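Side-chain contacts in leucine aminopeptidase 1 (Caenorhabditis elegans, PDB 2HC9), which releases N-terminal amino acids, preferably leucine, from peptides using two zinc ions per subunit, and probably acts as a digestive enzyme: residues A[273-278]-A[334-339]; A[255-258]-A[263-266]; A[187-192]-A[302-307]; A[218-223]-A[341-346]; A[377-382]-A[433-438]. The protein carries 1 engineered substitution. One frame throughout, in Å; residues are numbered along the deposited sequence. Where two conformers were deposited one is given.

In the fold
All five contacts lie in the catalytic domain, and their chemistry follows their place in it. Contacts 1 and 2 form the dinuclear zinc centre: carboxylates, zinc ions and a shared water do the joining, and contact 2 is only partly buried and packs against a neighbouring subunit. Contact 1 is buried, as are contacts 3, 4 and 5. Contact 3 sets a helix on strand 297-307 by hydrocarbon alone, contact 4 joins two helices on the other face of that strand through a buried carboxylate, and contact 5 seats a methionine on a helix farther across the sheet. Helix 337-350 serves both contact 1 and contact 4, whereas adjacent strands tie contact 2 to contact 3.

Contact 1 of 5, residues A[273-278]-A[334-339]; sequences KRDMGG and DAEGRL. With ZN (zinc ion), chain B; ZN (zinc ion), chain C; BCT (bicarbonate ion), chain D.
D275 and E336 meet through a zinc ion, in a metal-bridged contact of two acids at the dinuclear centre of the M17 catalytic domain, where the chain leads into helices 277-290 and 337-350. The carboxylates approach from opposite directions with their planes 66° apart, and D275 OD2 lies 3.1 Å from E336 OE1 without a hydrogen bond; the zinc ion of chain C holds them together, bound by OD2 of D275 at 2.0 Å and by OE1 of E336. E336 reaches further. Its CG sits between the backbone N and the carbonyl carbon (chi1 89°) and the chain bends at the next bond, which lets OE2 grip the zinc ion of chain B at 2.0 Å. D334 holds that same ion twice, through its backbone O at 2.2 Å and through OD1, and a water bridges the two metals. K252 and D257 complete the sites, while T362 engages the other oxygen of D275.

A bicarbonate lies beside the metals. R338 NE donates to its O3 at 2.8 Å, R338 NH2 to its O2 at 3.1 Å and G337 N to its O1, and the methyl of A335 covers one guanidinium face. Related leucine aminopeptidases are thought to use bicarbonate as a general base. Around the site, V254 of strand 246-254 touches both D275 and E336, helix 157-178 packs on R274 and M276, and helix 433-442 on R338.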
# COMPACT_ATOMS: atom_id res chain seq x y z
N LYS A 273 13.25 6.25 -19.73
CA LYS A 273 14.14 6.56 -20.88
C LYS A 273 15.54 7.00 -20.43
O LYS A 273 16.49 6.95 -21.21
CB LYS A 273 13.53 7.68 -21.75
CG LYS A 273 13.71 9.09 -21.12
CD LYS A 273 12.87 10.15 -21.84
CE LYS A 273 12.85 11.46 -21.01
NZ LYS A 273 12.32 12.63 -21.82
N ARG A 274 15.67 7.47 -19.18
CA ARG A 274 16.93 8.06 -18.72
C ARG A 274 17.89 7.00 -18.20
O ARG A 274 19.00 7.32 -17.77
CB ARG A 274 16.69 9.14 -17.66
CG ARG A 274 15.79 10.30 -18.16
CD ARG A 274 15.72 11.45 -17.10
NE ARG A 274 14.58 12.32 -17.42
CZ ARG A 274 13.65 12.72 -16.57
NH1 ARG A 274 13.69 12.41 -15.27
NH2 ARG A 274 12.68 13.50 -17.04
N ASP A 275 17.48 5.72 -18.26
CA ASP A 275 18.28 4.64 -17.70
C ASP A 275 19.53 4.26 -18.55
O ASP A 275 20.23 3.29 -18.25
CB ASP A 275 17.39 3.41 -17.48
CG ASP A 275 17.86 2.53 -16.35
OD1 ASP A 275 18.50 3.02 -15.38
OD2 ASP A 275 17.55 1.34 -16.41
N MET A 276 19.77 5.02 -19.62
CA MET A 276 20.99 4.89 -20.44
C MET A 276 21.95 6.07 -20.21
O MET A 276 22.92 6.26 -20.97
CB MET A 276 20.62 4.79 -21.95
CG MET A 276 19.46 5.71 -22.45
SD MET A 276 19.64 7.45 -22.06
CE MET A 276 21.03 7.81 -23.17
N GLY A 277 21.71 6.86 -19.15
CA GLY A 277 22.56 8.04 -18.88
C GLY A 277 24.05 7.72 -18.67
O GLY A 277 24.94 8.51 -19.03
N GLY A 278 24.33 6.55 -18.09
CA GLY A 278 25.72 6.10 -17.95
C GLY A 278 26.43 5.90 -19.28
O GLY A 278 27.57 6.33 -19.47
N ASP A 334 14.49 -6.08 -12.38
CA ASP A 334 14.74 -4.62 -12.42
C ASP A 334 16.16 -4.28 -11.93
O ASP A 334 16.60 -3.12 -11.99
CB ASP A 334 13.69 -3.92 -11.55
CG ASP A 334 13.55 -2.43 -11.85
OD1 ASP A 334 14.18 -1.89 -12.78
OD2 ASP A 334 12.76 -1.80 -11.13
N ALA A 335 16.89 -5.28 -11.45
CA ALA A 335 18.30 -5.09 -11.09
C ALA A 335 19.12 -5.56 -12.31
O ALA A 335 20.02 -6.45 -12.22
CB ALA A 335 18.64 -5.91 -9.82
N GLU A 336 18.80 -4.96 -13.46
CA GLU A 336 19.31 -5.44 -14.76
C GLU A 336 20.61 -4.75 -15.19
O GLU A 336 21.45 -5.34 -15.91
CB GLU A 336 18.22 -5.33 -15.86
CG GLU A 336 18.19 -3.97 -16.61
CD GLU A 336 17.75 -2.83 -15.72
OE1 GLU A 336 18.18 -1.67 -15.94
OE2 GLU A 336 16.96 -3.07 -14.78
N GLY A 337 20.79 -3.50 -14.76
CA GLY A 337 22.01 -2.76 -15.10
C GLY A 337 23.27 -3.47 -14.61
O GLY A 337 24.26 -3.57 -15.32
N ARG A 338 23.21 -4.02 -13.41
CA ARG A 338 24.37 -4.66 -12.84
C ARG A 338 24.73 -5.96 -13.59
O ARG A 338 25.91 -6.31 -13.69
CB ARG A 338 24.17 -4.92 -11.33
CG ARG A 338 23.03 -5.93 -11.02
CD ARG A 338 22.63 -5.85 -9.52
NE ARG A 338 21.83 -4.65 -9.27
CZ ARG A 338 21.23 -4.40 -8.10
NH1 ARG A 338 21.35 -5.27 -7.09
NH2 ARG A 338 20.51 -3.29 -7.95
N LEU A 339 23.72 -6.64 -14.15
CA LEU A 339 23.96 -7.85 -14.96
C LEU A 339 24.71 -7.46 -16.24
O LEU A 339 25.71 -8.08 -16.59
CB LEU A 339 22.62 -8.50 -15.37
CG LEU A 339 21.81 -9.11 -14.18
CD1 LEU A 339 20.46 -9.63 -14.67
CD2 LEU A 339 22.60 -10.24 -13.50
ZN ZN B . 16.00 -1.74 -13.58
ZN ZN C . 18.00 0.11 -14.94
C BCT D . 20.40 -2.18 -11.59
O1 BCT D . 19.97 -1.75 -12.67
O2 BCT D . 20.17 -1.58 -10.51
O3 BCT D . 21.06 -3.30 -11.57
O HOH W 1 17.40 -0.39 -13.00

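Contact 2 of 5, residues A[255-258]-A[263-266]; sequences VYDT and IKTK. With ZN (zinc ion), chain B; ZN (zinc ion), chain C.
D257, in the short strand 256-257, faces K264 of the active-site loop that follows, one as a zinc ligand and the other as a predicted catalytic residue. A single backbone bond closes the loop: K264 N donates to T258 O at 2.9 Å. From there the lysine runs out extended along the D257-T258 backbone, crossing the D257 side chain at about a right angle. Its CG lies 3.4 Å from T258 O, CD is 3.4 Å from D257 O, and CE comes within 3.5 Å of D257 OD2. A bend at the last torsion (chi4 -72°) turns NZ to a salt bridge with D334. D257 OD2 bridges the zinc ions unequally, the bond to that of chain C being the longer at 2.6 Å. Its OD1 is engaged by G259 N and N307 ND2, which should help fix the carboxylate's rotation. I263 adds its CG1, lying against T258 O at 3.5 Å.

L261 of a neighbouring subunit packs on T258 and I263. Within the chain, V255, Y256 and T258 form hydrogen bonds to strand 297-307, parallel to strand 256-257, while V255 also touches helix 186-199.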
# COMPACT_ATOMS: atom_id res chain seq x y z
N VAL A 255 18.15 1.60 -22.65
CA VAL A 255 17.44 2.66 -23.37
C VAL A 255 16.04 2.88 -22.80
O VAL A 255 15.50 3.98 -22.86
CB VAL A 255 17.37 2.41 -24.90
CG1 VAL A 255 18.79 2.37 -25.49
CG2 VAL A 255 16.62 1.13 -25.24
N TYR A 256 15.45 1.83 -22.24
CA TYR A 256 14.25 1.99 -21.42
C TYR A 256 14.20 0.86 -20.44
O TYR A 256 14.48 -0.28 -20.80
CB TYR A 256 12.97 1.93 -22.28
CG TYR A 256 11.81 2.50 -21.52
CD1 TYR A 256 11.57 3.88 -21.51
CD2 TYR A 256 10.97 1.67 -20.77
CE1 TYR A 256 10.50 4.43 -20.79
CE2 TYR A 256 9.90 2.19 -20.07
CZ TYR A 256 9.67 3.54 -20.08
OH TYR A 256 8.62 4.00 -19.37
N ASP A 257 13.80 1.17 -19.22
CA ASP A 257 13.65 0.15 -18.18
C ASP A 257 12.19 0.09 -17.70
O ASP A 257 11.75 0.93 -16.91
CB ASP A 257 14.59 0.51 -17.02
CG ASP A 257 14.76 -0.64 -16.04
OD1 ASP A 257 14.21 -1.75 -16.28
OD2 ASP A 257 15.47 -0.40 -15.04
N THR A 258 11.43 -0.90 -18.17
CA THR A 258 10.09 -1.15 -17.62
C THR A 258 10.16 -1.85 -16.25
O THR A 258 9.15 -1.99 -15.57
CB THR A 258 9.26 -2.09 -18.51
OG1 THR A 258 9.89 -3.37 -18.51
CG2 THR A 258 9.14 -1.56 -19.96
N ILE A 263 7.70 -5.72 -12.71
CA ILE A 263 7.48 -4.45 -13.42
C ILE A 263 7.47 -3.26 -12.48
O ILE A 263 7.02 -3.37 -11.33
CB ILE A 263 6.14 -4.56 -14.19
CG1 ILE A 263 6.02 -3.51 -15.30
CG2 ILE A 263 4.92 -4.57 -13.24
CD1 ILE A 263 4.87 -3.89 -16.32
N LYS A 264 7.96 -2.12 -12.97
CA LYS A 264 7.87 -0.87 -12.22
C LYS A 264 6.42 -0.42 -12.06
O LYS A 264 5.52 -0.88 -12.77
CB LYS A 264 8.70 0.21 -12.92
CG LYS A 264 10.20 -0.13 -12.88
CD LYS A 264 10.99 1.03 -13.55
CE LYS A 264 12.50 0.73 -13.53
NZ LYS A 264 13.06 0.87 -12.11
N THR A 265 6.20 0.45 -11.09
CA THR A 265 4.85 0.91 -10.77
C THR A 265 4.42 1.98 -11.76
O THR A 265 5.22 2.49 -12.57
CB THR A 265 4.76 1.51 -9.35
OG1 THR A 265 5.59 2.68 -9.27
CG2 THR A 265 5.18 0.52 -8.28
N LYS A 266 3.14 2.35 -11.65
CA LYS A 266 2.58 3.42 -12.49
C LYS A 266 3.37 4.72 -12.36
O LYS A 266 3.59 5.42 -13.36
CB LYS A 266 1.12 3.68 -12.09
CG LYS A 266 0.46 4.76 -12.96
CD LYS A 266 -1.06 4.71 -12.79
CE LYS A 266 -1.77 4.86 -14.12
NZ LYS A 266 -3.26 5.08 -13.94
ZN ZN B . 16.00 -1.74 -13.58
ZN ZN C . 18.00 0.11 -14.94
O HOH W 1 17.40 -0.39 -13.00

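Contact 3 of 5, residues A[187-192]-A[302-307]; sequences DALVDE and LCIVEN
I304 projects from strand 297-307 into the flank of helix 186-199, where L189 and V190 receive it, and these three residues account for nearly all of the interface. Both branches of the isoleucine are used. CG1 stands anti to the carbonyl carbon and the chain continues extended (chi2 167°), sending CD1 to a place where two helix residues can touch it: it is 4.0 Å from L189 CG and 3.9 Å from V190 CG2. The branch methyl, CG2, turns instead to L189 alone and lies 4.1 Å from its CB. L189 answers by reaching toward the strand, its CD2 resting 4.0 Å from I304 CG1. V190 offers CG2 and, beside it, its backbone N to the same CD1. No hydrogen bond crosses the interface, and the backbones stay well apart, the CA atoms of V190 and I304 being 7.4 Å from each other.

The same small cluster draws in V234 of strand 232-238, which touches V190 and I304, and V255, which touches L189 and I304. C303 and V305 alternate with I304 along the strand and pack on helix 218-224 instead. Strand 297-307 thus runs between two helices, 186-199 on one face of the sheet and 218-224 on the other.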
# COMPACT_ATOMS: atom_id res chain seq x y z
N ASP A 187 18.91 0.11 -31.22
CA ASP A 187 19.49 0.35 -32.56
C ASP A 187 19.96 1.79 -32.73
O ASP A 187 21.05 2.05 -33.28
CB ASP A 187 18.43 0.06 -33.63
CG ASP A 187 18.13 -1.45 -33.80
OD1 ASP A 187 18.88 -2.29 -33.26
OD2 ASP A 187 17.15 -1.78 -34.48
N ALA A 188 19.13 2.73 -32.31
CA ALA A 188 19.47 4.15 -32.47
C ALA A 188 20.67 4.51 -31.60
O ALA A 188 21.53 5.27 -32.02
CB ALA A 188 18.29 5.01 -32.11
N LEU A 189 20.73 3.98 -30.38
CA LEU A 189 21.90 4.26 -29.53
C LEU A 189 23.20 3.60 -30.05
O LEU A 189 24.29 4.21 -29.98
CB LEU A 189 21.63 3.91 -28.04
CG LEU A 189 22.77 4.24 -27.04
CD1 LEU A 189 23.19 5.73 -27.14
CD2 LEU A 189 22.34 3.91 -25.59
N VAL A 190 23.10 2.38 -30.58
CA VAL A 190 24.25 1.79 -31.31
C VAL A 190 24.70 2.77 -32.42
O VAL A 190 25.89 3.09 -32.53
CB VAL A 190 23.91 0.41 -31.92
CG1 VAL A 190 25.02 -0.06 -32.90
CG2 VAL A 190 23.71 -0.64 -30.80
N ASP A 191 23.75 3.28 -33.20
CA ASP A 191 24.10 4.20 -34.30
C ASP A 191 24.79 5.46 -33.81
O ASP A 191 25.78 5.92 -34.41
CB ASP A 191 22.87 4.55 -35.14
CG ASP A 191 22.37 3.38 -35.97
OD1 ASP A 191 23.10 2.38 -36.10
OD2 ASP A 191 21.24 3.44 -36.46
N GLU A 192 24.29 6.03 -32.71
CA GLU A 192 24.91 7.18 -32.07
C GLU A 192 26.35 6.90 -31.63
O GLU A 192 27.22 7.73 -31.81
CB GLU A 192 24.06 7.69 -30.88
CG GLU A 192 22.66 8.22 -31.29
CD GLU A 192 22.63 9.70 -31.64
OE1 GLU A 192 23.69 10.34 -31.71
OE2 GLU A 192 21.51 10.23 -31.86
N LEU A 302 29.92 0.03 -24.27
CA LEU A 302 28.53 0.42 -24.02
C LEU A 302 27.64 -0.80 -24.04
O LEU A 302 27.61 -1.53 -25.02
CB LEU A 302 28.05 1.43 -25.07
CG LEU A 302 28.99 2.66 -25.19
CD1 LEU A 302 28.40 3.61 -26.22
CD2 LEU A 302 29.29 3.39 -23.87
N CYS A 303 26.91 -1.03 -22.94
CA CYS A 303 26.04 -2.19 -22.84
C CYS A 303 24.63 -1.69 -23.10
O CYS A 303 24.08 -0.96 -22.26
CB CYS A 303 26.16 -2.79 -21.42
SG CYS A 303 27.89 -3.18 -20.98
N ILE A 304 24.07 -2.03 -24.26
CA ILE A 304 22.88 -1.32 -24.79
C ILE A 304 21.72 -2.31 -24.92
O ILE A 304 21.77 -3.23 -25.73
CB ILE A 304 23.16 -0.68 -26.15
CG1 ILE A 304 24.27 0.39 -26.02
CG2 ILE A 304 21.88 -0.00 -26.72
CD1 ILE A 304 24.83 0.87 -27.40
N VAL A 305 20.71 -2.15 -24.07
CA VAL A 305 19.58 -3.12 -24.02
C VAL A 305 18.29 -2.36 -23.74
O VAL A 305 18.32 -1.23 -23.25
CB VAL A 305 19.75 -4.14 -22.86
CG1 VAL A 305 21.01 -5.00 -23.05
CG2 VAL A 305 19.71 -3.44 -21.48
N GLU A 306 17.16 -2.96 -24.08
CA GLU A 306 15.90 -2.49 -23.53
C GLU A 306 15.31 -3.59 -22.65
O GLU A 306 15.27 -4.75 -23.07
CB GLU A 306 14.92 -2.07 -24.64
CG GLU A 306 13.55 -1.58 -24.04
CD GLU A 306 12.64 -0.86 -25.03
OE1 GLU A 306 13.16 -0.22 -25.97
OE2 GLU A 306 11.40 -0.93 -24.85
N ASN A 307 14.90 -3.23 -21.43
CA ASN A 307 14.40 -4.19 -20.44
C ASN A 307 12.86 -4.15 -20.46
O ASN A 307 12.24 -3.22 -19.92
CB ASN A 307 14.95 -3.82 -19.04
CG ASN A 307 14.78 -4.95 -18.02
OD1 ASN A 307 14.75 -6.12 -18.39
ND2 ASN A 307 14.64 -4.59 -16.74

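Contact 4 of 5, residues A[218-223]-A[341-346]; sequences GGIYHV and LADGVF
Helices 218-224 and 337-350 run roughly antiparallel where G219 meets D343, their local axes 148° apart and 8.1 Å at closest approach, with 6.1 Å between the CA atoms of those two residues. Into this gap D343 sends its carboxylate. I220 N donates to D343 OD2 at 3.0 Å (157°), coming from above the carboxylate plane, and G219 N adds a weak bond of 2.8 Å to the same oxygen at a much more bent angle. With no side chain on G219, OD2 can settle close against the first turn. The other oxygen, OD1, is taken by L323 N, and the two oxygens of the carboxylate therefore tie separate parts of the chain together. I220 supplies the apolar share: CG1 is anti to the carbonyl carbon (chi1 -53°), which brings it alongside the aspartate, 3.6 Å from D343 OD2 and 3.8 Å from D343 CB.

I220 also packs on C303 and V305 of strand 297-307, and L341 on strand 356-361. A buried acid that receives backbone N-H groups at the N-terminal turn of another helix is probably stabilised by that helix's dipole. Here it pairs two helices lying on the same face of the central sheet of an alpha/beta/alpha sandwich.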
# COMPACT_ATOMS: atom_id res chain seq x y z
N GLY A 218 25.92 -13.44 -21.39
CA GLY A 218 24.61 -13.84 -20.86
C GLY A 218 23.87 -12.68 -20.20
O GLY A 218 22.64 -12.59 -20.30
N GLY A 219 24.60 -11.80 -19.51
CA GLY A 219 23.98 -10.65 -18.87
C GLY A 219 23.35 -9.73 -19.89
O GLY A 219 22.17 -9.41 -19.79
N ILE A 220 24.14 -9.29 -20.87
CA ILE A 220 23.64 -8.33 -21.87
C ILE A 220 22.50 -8.97 -22.68
O ILE A 220 21.46 -8.36 -22.87
CB ILE A 220 24.76 -7.86 -22.82
CG1 ILE A 220 25.94 -7.35 -21.96
CG2 ILE A 220 24.24 -6.77 -23.76
CD1 ILE A 220 27.04 -6.61 -22.80
N TYR A 221 22.71 -10.22 -23.12
CA TYR A 221 21.71 -10.89 -23.95
C TYR A 221 20.40 -11.12 -23.20
O TYR A 221 19.32 -10.80 -23.70
CB TYR A 221 22.22 -12.23 -24.48
CG TYR A 221 21.18 -12.92 -25.33
CD1 TYR A 221 20.34 -13.91 -24.79
CD2 TYR A 221 20.99 -12.54 -26.67
CE1 TYR A 221 19.37 -14.55 -25.59
CE2 TYR A 221 20.03 -13.17 -27.45
CZ TYR A 221 19.21 -14.16 -26.90
OH TYR A 221 18.25 -14.78 -27.68
N HIS A 222 20.50 -11.75 -22.03
CA HIS A 222 19.26 -12.15 -21.36
C HIS A 222 18.43 -10.96 -20.86
O HIS A 222 17.21 -10.99 -20.92
CB HIS A 222 19.51 -13.26 -20.32
CG HIS A 222 19.90 -14.56 -20.97
ND1 HIS A 222 19.02 -15.31 -21.72
CD2 HIS A 222 21.09 -15.20 -21.02
CE1 HIS A 222 19.65 -16.38 -22.19
NE2 HIS A 222 20.91 -16.33 -21.79
N VAL A 223 19.11 -9.90 -20.44
CA VAL A 223 18.38 -8.67 -20.08
C VAL A 223 17.64 -8.10 -21.29
O VAL A 223 16.46 -7.72 -21.18
CB VAL A 223 19.33 -7.61 -19.44
CG1 VAL A 223 18.66 -6.24 -19.35
CG2 VAL A 223 19.79 -8.09 -18.03
N LEU A 341 26.46 -4.78 -16.89
CA LEU A 341 27.76 -4.24 -16.56
C LEU A 341 28.74 -5.31 -16.10
O LEU A 341 29.92 -5.16 -16.33
CB LEU A 341 27.67 -3.13 -15.50
CG LEU A 341 26.96 -1.84 -15.96
CD1 LEU A 341 26.56 -1.02 -14.73
CD2 LEU A 341 27.86 -0.99 -16.90
N ALA A 342 28.25 -6.37 -15.45
CA ALA A 342 29.14 -7.50 -15.09
C ALA A 342 29.82 -8.06 -16.36
O ALA A 342 31.02 -8.40 -16.35
CB ALA A 342 28.31 -8.63 -14.40
N ASP A 343 29.07 -8.15 -17.46
CA ASP A 343 29.69 -8.59 -18.72
C ASP A 343 30.66 -7.54 -19.28
O ASP A 343 31.74 -7.87 -19.77
CB ASP A 343 28.61 -8.88 -19.76
CG ASP A 343 27.86 -10.19 -19.50
OD1 ASP A 343 28.23 -10.96 -18.58
OD2 ASP A 343 26.89 -10.42 -20.26
N GLY A 344 30.25 -6.27 -19.23
CA GLY A 344 31.08 -5.19 -19.82
C GLY A 344 32.42 -5.07 -19.11
O GLY A 344 33.48 -4.91 -19.76
N VAL A 345 32.40 -5.16 -17.79
CA VAL A 345 33.61 -5.03 -17.00
C VAL A 345 34.52 -6.29 -17.16
O VAL A 345 35.75 -6.18 -17.27
CB VAL A 345 33.24 -4.73 -15.52
CG1 VAL A 345 34.40 -4.90 -14.63
CG2 VAL A 345 32.70 -3.30 -15.37
N PHE A 346 33.91 -7.46 -17.21
CA PHE A 346 34.68 -8.67 -17.50
C PHE A 346 35.35 -8.61 -18.88
O PHE A 346 36.53 -8.91 -19.05
CB PHE A 346 33.83 -9.93 -17.38
CG PHE A 346 34.64 -11.19 -17.56
CD1 PHE A 346 35.39 -11.69 -16.48
CD2 PHE A 346 34.70 -11.84 -18.79
CE1 PHE A 346 36.16 -12.87 -16.65
CE2 PHE A 346 35.48 -12.98 -18.98
CZ PHE A 346 36.21 -13.51 -17.89

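Contact 5 of 5, residues A[377-382]-A[433-438]; sequences AAMTND and PSAVAG
M379 of strand 376-380 reaches across to A435 and G438 of helix 433-442, and nearly the whole contact lies in the last two atoms of its side chain. CB points at the helix. CG is anti to the backbone N (chi1 -169°) and the following torsion is extended as well, so CB and CG serve to span the distance between backbones whose nearest CA atoms, of M379 and A435, are 7.0 Å apart. At SD the contact begins: the sulfur lies 3.6 Å from A435 O, 3.9 Å from A435 CA and 4.1 Å from A435 CB. The chain then bends (chi3 77°), and CE turns along the helix to G438, where it rests 3.6 Å from the carbonyl C and 3.9 Å from CA. G438 carries no side chain, and the methyl lies close to where a CB would be, so the approach depends on that absence.

The strand itself is hydrogen-bonded within the sheet. M379 bonds through its backbone to H455 of the antiparallel strand 452-457, and its side chain also touches W453. Just beyond, T380 OG1 accepts from D382 N at 3.1 Å in an ST turn, after which D382 caps helix 383-396. No hydrogen bond joins strand 376-380 to helix 433-442 within this contact. The chemistry therefore implies a fit that probably rests on shape and dispersion, the polarisable thioether lying against the backbone and methyl of A435 and the backbone of G438.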
# COMPACT_ATOMS: atom_id res chain seq x y z
N ALA A 377 27.84 8.29 -6.66
CA ALA A 377 28.36 7.48 -5.56
C ALA A 377 29.39 6.53 -6.11
O ALA A 377 29.08 5.69 -6.96
CB ALA A 377 27.17 6.71 -4.88
N ALA A 378 30.64 6.69 -5.67
CA ALA A 378 31.77 5.91 -6.20
C ALA A 378 32.21 4.80 -5.24
O ALA A 378 32.48 5.07 -4.05
CB ALA A 378 32.97 6.84 -6.46
N MET A 379 32.31 3.60 -5.77
CA MET A 379 32.84 2.47 -5.01
C MET A 379 34.03 1.88 -5.76
O MET A 379 33.91 1.48 -6.92
CB MET A 379 31.74 1.42 -4.83
CG MET A 379 32.12 0.32 -3.83
SD MET A 379 30.88 -0.99 -3.81
CE MET A 379 31.29 -1.88 -5.31
N THR A 380 35.18 1.84 -5.08
CA THR A 380 36.41 1.40 -5.72
C THR A 380 37.30 0.58 -4.77
O THR A 380 37.32 0.82 -3.55
CB THR A 380 37.22 2.61 -6.30
OG1 THR A 380 38.44 2.15 -6.88
CG2 THR A 380 37.54 3.66 -5.20
N ASN A 381 38.03 -0.37 -5.34
CA ASN A 381 39.05 -1.13 -4.60
C ASN A 381 40.32 -0.33 -4.34
O ASN A 381 41.20 -0.78 -3.61
CB ASN A 381 39.40 -2.45 -5.31
CG ASN A 381 40.15 -2.25 -6.62
OD1 ASN A 381 39.90 -1.29 -7.34
ND2 ASN A 381 41.08 -3.16 -6.92
N ASP A 382 40.41 0.86 -4.93
CA ASP A 382 41.64 1.66 -4.85
C ASP A 382 41.43 2.99 -4.14
O ASP A 382 40.81 3.91 -4.66
CB ASP A 382 42.24 1.86 -6.26
CG ASP A 382 43.66 2.41 -6.21
OD1 ASP A 382 44.61 1.60 -6.22
OD2 ASP A 382 43.82 3.64 -6.16
N PRO A 433 22.37 -0.70 -0.07
CA PRO A 433 21.93 -1.34 -1.33
C PRO A 433 22.69 -0.92 -2.58
O PRO A 433 22.94 -1.78 -3.46
CB PRO A 433 20.44 -0.96 -1.41
CG PRO A 433 20.03 -0.86 0.06
CD PRO A 433 21.22 -0.21 0.72
N SER A 434 23.08 0.36 -2.67
CA SER A 434 23.88 0.83 -3.82
C SER A 434 25.26 0.19 -3.91
O SER A 434 25.79 -0.02 -5.00
CB SER A 434 24.01 2.36 -3.83
OG SER A 434 22.71 2.94 -3.81
N ALA A 435 25.83 -0.14 -2.75
CA ALA A 435 27.13 -0.79 -2.69
C ALA A 435 26.98 -2.25 -3.11
O ALA A 435 27.79 -2.77 -3.88
CB ALA A 435 27.69 -0.70 -1.25
N VAL A 436 25.93 -2.89 -2.61
CA VAL A 436 25.67 -4.29 -2.94
C VAL A 436 25.45 -4.44 -4.46
O VAL A 436 25.97 -5.36 -5.09
CB VAL A 436 24.46 -4.84 -2.11
CG1 VAL A 436 24.05 -6.23 -2.60
CG2 VAL A 436 24.86 -4.90 -0.64
N ALA A 437 24.72 -3.48 -5.04
CA ALA A 437 24.51 -3.45 -6.48
C ALA A 437 25.85 -3.39 -7.21
O ALA A 437 26.06 -4.10 -8.19
CB ALA A 437 23.63 -2.21 -6.86
N GLY A 438 26.77 -2.54 -6.75
CA GLY A 438 28.09 -2.48 -7.37
C GLY A 438 28.90 -3.76 -7.20
O GLY A 438 29.64 -4.16 -8.09